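Local coordinates for MutT/nudix family protein (Shewanella oneidensis, PDB 3GZ8) that probably regulates transcription of NAD metabolism genes in response to ADP-ribose, which is bound here by its Nudix domain, at residues L23-V28 with Q70-K75; L41-N46 with S124-K129; E88-V93 with C108-M113. All coordinates share one frame; numbering follows the deposited sequence.

Contact 1: L23-V28 with Q70-K75; sequences LTVDAV and QTVLRK. With APR (adenosine-5-diphosphoribose), chain E.
Val-25 of strand 23-28 packs against Val-72 of helix 70-75, and this pair forms the dense part of the contact. CG2 of Val-25 does most of the touching: it sits 3.7 Å from Val-72 CA and 3.8 Å from the methyl CG2 of Thr-71. Standing between backbone N and carbonyl carbon (the CG1 torsion is -56°), that methyl projects at the helix. Two residues along the strand, Ala-27 CB meets Val-72 CG2 at 3.8 Å. No hydrogen bond joins strand and helix, whose axes pass 8.1 Å apart at -59°. The looser margin is at Lys-75, whose CG lies 4.3 Å from Val-25 CG2 while its amine turns off to a salt bridge with Glu-78.

On the strand's other face Asp-26 turns to the ligand. It accepts from two hydroxyls of the terminal ribose, OD1 from APR O3D at 2.7 Å and OD2 from APR O2D at 2.7 Å; OD2 is also hydrogen-bonded to Thr-106. Replacing this carboxylate with an alanine side chain would probably leave the O2D and O3D hydroxyls without their paired acceptor and the sugar freer to turn. One strand thus divides its chemistry, apolar toward the Nudix helix and carboxylate toward the ligand.

Contact 2: L41-N46 with S124-K129; sequences LVQRSN and SVSDVK. With APR (adenosine-5-diphosphoribose), chain E.
Arg-44 and Asn-46, at the end of segment 41-46 beside Ser-124, hold the pyrophosphate of ADP-ribose. The Arg-44 guanidinium meets the distal phosphate by its edge, phosphorus lying in its plane: NH1 bonds APR O2B at 2.9 Å and NH2 bonds APR O1B at 2.9 Å, the latter almost straight at 172°. A bend at chi3 (51°) turns the guanidinium out of the line of its chain, and NE is tied to the carbonyl of Pro-48, which helps fix its rotation. Asn-46 ND2 serves the other phosphate, 2.8 Å from APR O1A, with Ser-124 CB packed 3.5 Å from the same ND2.

Behind these groups, hydrogen bonds set the loop. Ser-45 N reaches Ser-124 O at 3.0 Å, and Ser-45 OG is hydrogen-bonded to the carbonyl of Ala-123. Ser-126 N donates to Gln-43 O, and a water donates to Arg-44 O, though its short leg to Ser-126 OG is doubtful.

Farther out the chains run antiparallel, with Leu-41 and Lys-129 exchanging two backbone bonds. Val-42 lies against two valines, its CG2 3.8 Å from Val-125 CG1 and its CG1 3.9 Å from Val-128 CG2; Thr-80 of helix 68-80 covers Val-42 and Val-128. The arginine's paired donors suit two phosphate oxygens, so the contact probably offsets part of the pyrophosphate's negative charge while the amide of Asn-46 adds a neutral grip.

Contact 3: E88-V93 with C108-M113; sequences EQLCTV and CYTALM
Glu-88 and Thr-110 open the backbone pairing of these antiparallel strands with two hydrogen bonds, the shorter running from Thr-110 N to Glu-88 O at 2.8 Å. Farther along, the carbonyl of Cys-108 serves two consecutive amides: Leu-90 N lies 2.7 Å from Cys-108 O, and Cys-91 N makes a weak bond to the same oxygen at 3.4 Å. Cys-108 N returns a bond to Cys-91 O at 2.7 Å.

Among the carbon and sulfur contacts of the side chains, CG of Glu-88 lies 3.8 Å from CG2 of Thr-110, the two side chains side by side and pointing the same way. With CG placed between backbone N and carbonyl carbon (chi1 80°), the extended glutamate carries its carboxylate on to a salt bridge with Arg-155, while Thr-110 OG1 bonds the carbonyl of Val-28. CD2 of Leu-90 reaches Cys-108 SG at 4.1 Å, and Ala-152 of helix 145-156 packs on Leu-90.

The aromatic contact belongs to Tyr-109. CG of Gln-89 rides over one face of its ring, 4.0 Å above the plane and displaced toward the rim. Beyond this pair, Gln-89 packs on Thr-92 of the second subunit.

Two residues, Leu-90 and Cys-91, set against the single Cys-108 make a classic beta bulge, here in the hairpin formed by strands 88-95 and 104-113 of the Nudix domain.

How the contacts relate
All three contacts belong to the Nudix domain and share its mixed sheet. Contacts 1 and 3 are neighbours, their centres 10 Å apart: strand 22-33 runs parallel to strand 104-113, and Val-28 N lies 2.8 Å from Tyr-109 O, a probable hydrogen bond. Val-72 of helix 68-80 also packs on Tyr-109. Contact 2 lies about 15 Å from contact 1 and 20 Å from contact 3, centre to centre. Along the chain, the segments of contacts 1 and 2 alternate, while contact 3 falls wholly between the two segments of contact 2. Contacts 1 and 2 hold neighbouring parts of one ligand, terminal ribose and pyrophosphate; contact 3 meets the second subunit through Gln-89, Cys-91 and Thr-92.

Contact 1: L23-V28 with Q70-K75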
# COMPACT_ATOMS: atom_id res chain seq x y z
N LEU A 23 3.33 7.66 3.88
CA LEU A 23 2.82 6.31 3.99
C LEU A 23 1.89 6.25 5.17
O LEU A 23 2.30 6.56 6.30
CB LEU A 23 3.99 5.38 4.19
CG LEU A 23 3.92 3.87 4.03
CD1 LEU A 23 2.76 3.38 3.13
CD2 LEU A 23 5.28 3.44 3.44
N THR A 24 0.64 5.89 4.92
CA THR A 24 -0.36 5.90 5.97
C THR A 24 -1.25 4.67 5.90
O THR A 24 -1.18 3.90 4.93
CB THR A 24 -1.24 7.17 5.91
OG1 THR A 24 -1.83 7.30 4.61
CG2 THR A 24 -0.42 8.45 6.21
N VAL A 25 -2.06 4.49 6.94
CA VAL A 25 -3.14 3.51 6.93
C VAL A 25 -4.44 4.23 7.25
O VAL A 25 -4.41 5.30 7.86
CB VAL A 25 -2.92 2.34 7.92
CG1 VAL A 25 -1.60 1.64 7.65
CG2 VAL A 25 -2.99 2.82 9.36
N ASP A 26 -5.57 3.65 6.85
CA ASP A 26 -6.88 4.20 7.20
C ASP A 26 -7.79 3.02 7.47
O ASP A 26 -7.54 1.92 6.97
CB ASP A 26 -7.45 5.01 6.04
CG ASP A 26 -6.90 6.42 5.98
OD1 ASP A 26 -7.11 7.20 6.93
OD2 ASP A 26 -6.27 6.77 4.97
N ALA A 27 -8.85 3.22 8.25
CA ALA A 27 -9.79 2.14 8.49
C ALA A 27 -11.20 2.63 8.30
O ALA A 27 -11.54 3.74 8.77
CB ALA A 27 -9.63 1.54 9.88
N VAL A 28 -12.01 1.81 7.63
CA VAL A 28 -13.46 2.07 7.55
C VAL A 28 -14.18 0.98 8.33
O VAL A 28 -14.33 -0.16 7.85
CB VAL A 28 -13.96 2.08 6.11
CG1 VAL A 28 -15.42 2.47 6.06
CG2 VAL A 28 -13.13 3.04 5.25
N GLN A 70 -0.63 -3.99 12.54
CA GLN A 70 -0.46 -3.43 13.88
C GLN A 70 -0.72 -1.91 13.82
O GLN A 70 -1.43 -1.40 14.65
CB GLN A 70 0.92 -3.77 14.49
CG GLN A 70 1.24 -3.03 15.80
CD GLN A 70 2.37 -3.66 16.64
OE1 GLN A 70 3.24 -4.41 16.14
NE2 GLN A 70 2.35 -3.36 17.95
N THR A 71 -0.15 -1.23 12.83
CA THR A 71 -0.40 0.20 12.66
C THR A 71 -1.87 0.57 12.69
O THR A 71 -2.29 1.46 13.47
CB THR A 71 0.19 0.77 11.36
OG1 THR A 71 1.55 0.32 11.19
CG2 THR A 71 0.18 2.27 11.42
N VAL A 72 -2.66 -0.09 11.86
CA VAL A 72 -4.08 0.23 11.74
C VAL A 72 -4.81 -0.08 13.06
O VAL A 72 -5.65 0.70 13.51
CB VAL A 72 -4.73 -0.42 10.47
CG1 VAL A 72 -4.94 -1.91 10.63
CG2 VAL A 72 -6.05 0.25 10.11
N LEU A 73 -4.48 -1.20 13.71
CA LEU A 73 -5.15 -1.52 14.95
C LEU A 73 -4.83 -0.50 16.06
O LEU A 73 -5.70 -0.17 16.90
CB LEU A 73 -4.84 -2.96 15.38
CG LEU A 73 -5.46 -4.01 14.45
CD1 LEU A 73 -4.94 -5.36 14.81
CD2 LEU A 73 -7.01 -3.99 14.48
N ARG A 74 -3.60 -0.00 16.02
CA ARG A 74 -3.07 0.88 17.03
C ARG A 74 -3.66 2.27 16.82
O ARG A 74 -4.04 2.93 17.79
CB ARG A 74 -1.54 0.89 16.98
CG ARG A 74 -0.91 1.90 17.93
CD ARG A 74 0.63 1.95 17.90
NE ARG A 74 1.13 2.18 16.56
CZ ARG A 74 1.17 3.37 15.98
NH1 ARG A 74 1.63 3.46 14.75
NH2 ARG A 74 0.76 4.47 16.62
N LYS A 75 -3.76 2.70 15.56
CA LYS A 75 -4.39 3.99 15.26
C LYS A 75 -5.84 3.96 15.69
O LYS A 75 -6.36 4.93 16.24
CB LYS A 75 -4.27 4.35 13.77
CG LYS A 75 -2.81 4.65 13.23
CD LYS A 75 -1.85 5.32 14.23
CE LYS A 75 -2.34 6.73 14.65
NZ LYS A 75 -1.42 7.38 15.66
N1 APR E . 5.66 10.66 8.95
C2 APR E . 5.50 10.30 10.25
N3 APR E . 4.87 11.08 11.15
C4 APR E . 4.35 12.28 10.78
C5 APR E . 4.47 12.72 9.38
C6 APR E . 5.18 11.84 8.45
N6 APR E . 5.33 12.20 7.15
N7 APR E . 3.89 13.92 9.28
C8 APR E . 3.40 14.23 10.52
N9 APR E . 3.70 13.26 11.41
C1' APR E . 3.33 13.26 12.84
C2' APR E . 3.39 14.67 13.42
O2' APR E . 3.78 14.57 14.80
C3' APR E . 1.96 15.15 13.39
O3' APR E . 1.68 16.07 14.44
O4' APR E . 1.99 12.82 12.98
C4' APR E . 1.18 13.85 13.55
C5' APR E . -0.11 13.82 12.77
O5' APR E . -0.78 12.62 13.19
PA APR E . -2.27 12.38 12.67
O1A APR E . -3.12 13.62 12.94
O2A APR E . -2.69 11.05 13.20
O3A APR E . -1.87 12.27 11.11
PB APR E . -2.88 12.65 9.92
O1B APR E . -2.74 14.11 9.62
O2B APR E . -4.17 12.01 10.32
O5D APR E . -2.28 11.94 8.60
C5D APR E . -2.73 10.64 8.23
O4D APR E . -3.15 11.30 5.95
O1D APR E . -3.01 10.83 3.66
C1D APR E . -3.87 10.88 4.80
O2D APR E . -5.72 9.37 4.56
C2D APR E . -4.43 9.52 5.17
O3D APR E . -5.79 9.53 7.23
C3D APR E . -4.46 9.49 6.70
C4D APR E . -3.77 10.78 7.13

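Contact 2: L41-N46 with S124-K129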
# COMPACT_ATOMS: atom_id res chain seq x y z
N LEU A 41 -16.10 7.66 12.58
CA LEU A 41 -15.36 8.82 12.14
C LEU A 41 -14.79 9.54 13.36
O LEU A 41 -15.37 9.50 14.45
CB LEU A 41 -16.25 9.78 11.32
CG LEU A 41 -16.91 9.30 10.01
CD1 LEU A 41 -17.61 10.47 9.29
CD2 LEU A 41 -15.91 8.62 9.05
N VAL A 42 -13.64 10.18 13.16
CA VAL A 42 -12.99 10.98 14.19
C VAL A 42 -12.98 12.44 13.75
O VAL A 42 -12.99 12.74 12.54
CB VAL A 42 -11.54 10.52 14.48
CG1 VAL A 42 -11.52 9.12 15.12
CG2 VAL A 42 -10.64 10.58 13.21
N GLN A 43 -12.96 13.35 14.72
CA GLN A 43 -12.83 14.73 14.35
C GLN A 43 -11.38 15.16 14.48
O GLN A 43 -10.80 14.99 15.53
CB GLN A 43 -13.79 15.62 15.15
CG GLN A 43 -13.76 17.06 14.68
CD GLN A 43 -14.81 17.94 15.33
OE1 GLN A 43 -15.31 18.86 14.68
NE2 GLN A 43 -15.15 17.68 16.60
N ARG A 44 -10.80 15.71 13.42
CA ARG A 44 -9.36 16.03 13.35
C ARG A 44 -8.93 17.25 14.19
O ARG A 44 -9.56 18.31 14.12
CB ARG A 44 -8.96 16.26 11.89
CG ARG A 44 -9.17 15.03 10.99
CD ARG A 44 -8.79 15.28 9.51
NE ARG A 44 -7.46 15.85 9.38
CZ ARG A 44 -6.34 15.16 9.56
NH1 ARG A 44 -6.39 13.85 9.86
NH2 ARG A 44 -5.15 15.77 9.44
N SER A 45 -7.86 17.13 14.98
CA SER A 45 -7.26 18.34 15.56
C SER A 45 -5.90 18.66 14.99
O SER A 45 -5.13 19.37 15.61
CB SER A 45 -7.25 18.37 17.09
OG SER A 45 -7.31 17.09 17.70
N ASN A 46 -5.62 18.14 13.80
CA ASN A 46 -4.39 18.45 13.10
C ASN A 46 -4.70 18.88 11.69
O ASN A 46 -5.70 18.47 11.10
CB ASN A 46 -3.44 17.24 13.07
CG ASN A 46 -2.79 16.95 14.43
OD1 ASN A 46 -2.70 17.82 15.29
ND2 ASN A 46 -2.34 15.70 14.61
N SER A 124 -4.45 13.93 18.84
CA SER A 124 -4.55 14.23 17.39
C SER A 124 -5.99 14.31 16.86
O SER A 124 -6.23 14.74 15.73
CB SER A 124 -3.76 13.21 16.57
OG SER A 124 -4.18 11.92 16.91
N VAL A 125 -6.94 13.93 17.71
CA VAL A 125 -8.38 14.04 17.41
C VAL A 125 -9.16 14.66 18.57
O VAL A 125 -8.74 14.55 19.72
CB VAL A 125 -8.99 12.65 17.06
CG1 VAL A 125 -8.38 12.13 15.78
CG2 VAL A 125 -8.79 11.64 18.20
N SER A 126 -10.29 15.29 18.31
CA SER A 126 -11.04 15.92 19.40
C SER A 126 -12.43 15.31 19.65
O SER A 126 -13.09 15.62 20.66
CB SER A 126 -11.17 17.41 19.14
OG SER A 126 -11.91 17.60 17.95
N ASP A 127 -12.87 14.45 18.74
CA ASP A 127 -14.14 13.78 18.89
C ASP A 127 -14.10 12.49 18.05
O ASP A 127 -13.26 12.34 17.15
CB ASP A 127 -15.30 14.68 18.43
CG ASP A 127 -16.57 14.55 19.30
OD1 ASP A 127 -16.71 13.56 20.08
OD2 ASP A 127 -17.44 15.46 19.18
N VAL A 128 -15.02 11.58 18.37
CA VAL A 128 -15.18 10.34 17.65
C VAL A 128 -16.66 9.97 17.76
O VAL A 128 -17.28 10.17 18.81
CB VAL A 128 -14.25 9.21 18.21
CG1 VAL A 128 -14.47 8.99 19.72
CG2 VAL A 128 -14.43 7.92 17.45
N LYS A 129 -17.23 9.47 16.67
CA LYS A 129 -18.62 9.07 16.68
C LYS A 129 -18.94 8.08 15.57
O LYS A 129 -18.40 8.19 14.49
CB LYS A 129 -19.52 10.33 16.53
CG LYS A 129 -21.01 10.02 16.39
CD LYS A 129 -21.89 11.16 16.87
CE LYS A 129 -22.41 12.00 15.70
NZ LYS A 129 -23.80 11.65 15.24
N1 APR E . 5.66 10.66 8.95
C2 APR E . 5.50 10.30 10.25
N3 APR E . 4.87 11.08 11.15
C4 APR E . 4.35 12.28 10.78
C5 APR E . 4.47 12.72 9.38
C6 APR E . 5.18 11.84 8.45
N6 APR E . 5.33 12.20 7.15
N7 APR E . 3.89 13.92 9.28
C8 APR E . 3.40 14.23 10.52
N9 APR E . 3.70 13.26 11.41
C1' APR E . 3.33 13.26 12.84
C2' APR E . 3.39 14.67 13.42
O2' APR E . 3.78 14.57 14.80
C3' APR E . 1.96 15.15 13.39
O3' APR E . 1.68 16.07 14.44
O4' APR E . 1.99 12.82 12.98
C4' APR E . 1.18 13.85 13.55
C5' APR E . -0.11 13.82 12.77
O5' APR E . -0.78 12.62 13.19
PA APR E . -2.27 12.38 12.67
O1A APR E . -3.12 13.62 12.94
O2A APR E . -2.69 11.05 13.20
O3A APR E . -1.87 12.27 11.11
PB APR E . -2.88 12.65 9.92
O1B APR E . -2.74 14.11 9.62
O2B APR E . -4.17 12.01 10.32
O5D APR E . -2.28 11.94 8.60
C5D APR E . -2.73 10.64 8.23
O4D APR E . -3.15 11.30 5.95
O1D APR E . -3.01 10.83 3.66
C1D APR E . -3.87 10.88 4.80
O2D APR E . -5.72 9.37 4.56
C2D APR E . -4.43 9.52 5.17
O3D APR E . -5.79 9.53 7.23
C3D APR E . -4.46 9.49 6.70
C4D APR E . -3.77 10.78 7.13
O HOH W 1 -11.22 19.31 16.22

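Contact 3: E88-V93 with C108-M113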
# COMPACT_ATOMS: atom_id res chain seq x y z
N GLU A 88 -9.56 -6.30 7.68
CA GLU A 88 -9.18 -6.77 6.35
C GLU A 88 -8.83 -5.62 5.43
O GLU A 88 -9.41 -4.53 5.51
CB GLU A 88 -10.22 -7.73 5.71
CG GLU A 88 -11.41 -7.06 5.09
CD GLU A 88 -12.33 -8.04 4.35
OE1 GLU A 88 -12.97 -7.63 3.34
OE2 GLU A 88 -12.42 -9.22 4.75
N GLN A 89 -7.85 -5.88 4.59
CA GLN A 89 -7.32 -4.90 3.70
C GLN A 89 -8.37 -4.65 2.68
O GLN A 89 -8.97 -5.59 2.19
CB GLN A 89 -6.07 -5.44 3.04
CG GLN A 89 -5.11 -4.34 2.68
CD GLN A 89 -3.78 -4.88 2.30
OE1 GLN A 89 -2.90 -5.04 3.14
NE2 GLN A 89 -3.64 -5.20 1.04
N LEU A 90 -8.62 -3.37 2.40
CA LEU A 90 -9.65 -2.97 1.44
C LEU A 90 -9.03 -2.59 0.09
O LEU A 90 -9.33 -3.20 -0.91
CB LEU A 90 -10.48 -1.81 1.99
CG LEU A 90 -11.54 -1.19 1.05
CD1 LEU A 90 -12.62 -2.17 0.61
CD2 LEU A 90 -12.16 -0.05 1.75
N CYS A 91 -8.18 -1.57 0.09
CA CYS A 91 -7.50 -1.13 -1.11
C CYS A 91 -6.41 -0.16 -0.68
O CYS A 91 -6.45 0.40 0.44
CB CYS A 91 -8.46 -0.41 -2.05
SG CYS A 91 -9.07 1.08 -1.28
N THR A 92 -5.45 0.04 -1.58
CA THR A 92 -4.36 0.96 -1.40
C THR A 92 -4.49 2.07 -2.45
O THR A 92 -4.55 1.81 -3.65
CB THR A 92 -3.02 0.21 -1.51
OG1 THR A 92 -2.94 -0.74 -0.44
CG2 THR A 92 -1.82 1.17 -1.44
N VAL A 93 -4.61 3.30 -1.99
CA VAL A 93 -4.69 4.44 -2.88
C VAL A 93 -3.38 5.24 -2.80
O VAL A 93 -2.93 5.59 -1.71
CB VAL A 93 -5.91 5.35 -2.59
CG1 VAL A 93 -5.97 6.53 -3.61
CG2 VAL A 93 -7.24 4.53 -2.64
N CYS A 108 -5.89 1.22 2.99
CA CYS A 108 -7.16 1.24 3.71
C CYS A 108 -7.62 -0.14 4.12
O CYS A 108 -7.51 -1.10 3.36
CB CYS A 108 -8.25 1.95 2.88
SG CYS A 108 -9.73 2.49 3.85
N TYR A 109 -8.16 -0.23 5.33
CA TYR A 109 -8.70 -1.45 5.86
C TYR A 109 -10.18 -1.27 6.17
O TYR A 109 -10.68 -0.14 6.20
CB TYR A 109 -7.98 -1.80 7.14
CG TYR A 109 -6.58 -2.30 6.93
CD1 TYR A 109 -6.31 -3.67 6.89
CD2 TYR A 109 -5.53 -1.41 6.74
CE1 TYR A 109 -5.01 -4.14 6.69
CE2 TYR A 109 -4.22 -1.86 6.55
CZ TYR A 109 -3.98 -3.20 6.52
OH TYR A 109 -2.69 -3.61 6.30
N THR A 110 -10.89 -2.37 6.41
CA THR A 110 -12.30 -2.29 6.66
C THR A 110 -12.75 -3.42 7.57
O THR A 110 -12.16 -4.50 7.60
CB THR A 110 -13.11 -2.28 5.32
OG1 THR A 110 -14.48 -2.01 5.59
CG2 THR A 110 -13.03 -3.62 4.58
N ALA A 111 -13.78 -3.17 8.36
CA ALA A 111 -14.44 -4.28 9.02
C ALA A 111 -15.91 -3.96 9.21
O ALA A 111 -16.29 -2.79 9.29
CB ALA A 111 -13.76 -4.61 10.36
N LEU A 112 -16.72 -5.01 9.27
CA LEU A 112 -18.08 -4.91 9.75
C LEU A 112 -18.10 -5.56 11.13
O LEU A 112 -17.56 -6.66 11.28
CB LEU A 112 -19.04 -5.63 8.80
CG LEU A 112 -20.48 -5.82 9.27
CD1 LEU A 112 -21.19 -4.44 9.37
CD2 LEU A 112 -21.26 -6.83 8.36
N MET A 113 -18.73 -4.91 12.11
CA MET A 113 -18.63 -5.37 13.51
C MET A 113 -19.83 -4.93 14.37
O MET A 113 -20.65 -4.11 13.94
CB MET A 113 -17.37 -4.78 14.13
CG MET A 113 -17.32 -3.25 14.01
SD MET A 113 -15.93 -2.41 14.77
CE MET A 113 -16.03 -2.99 16.45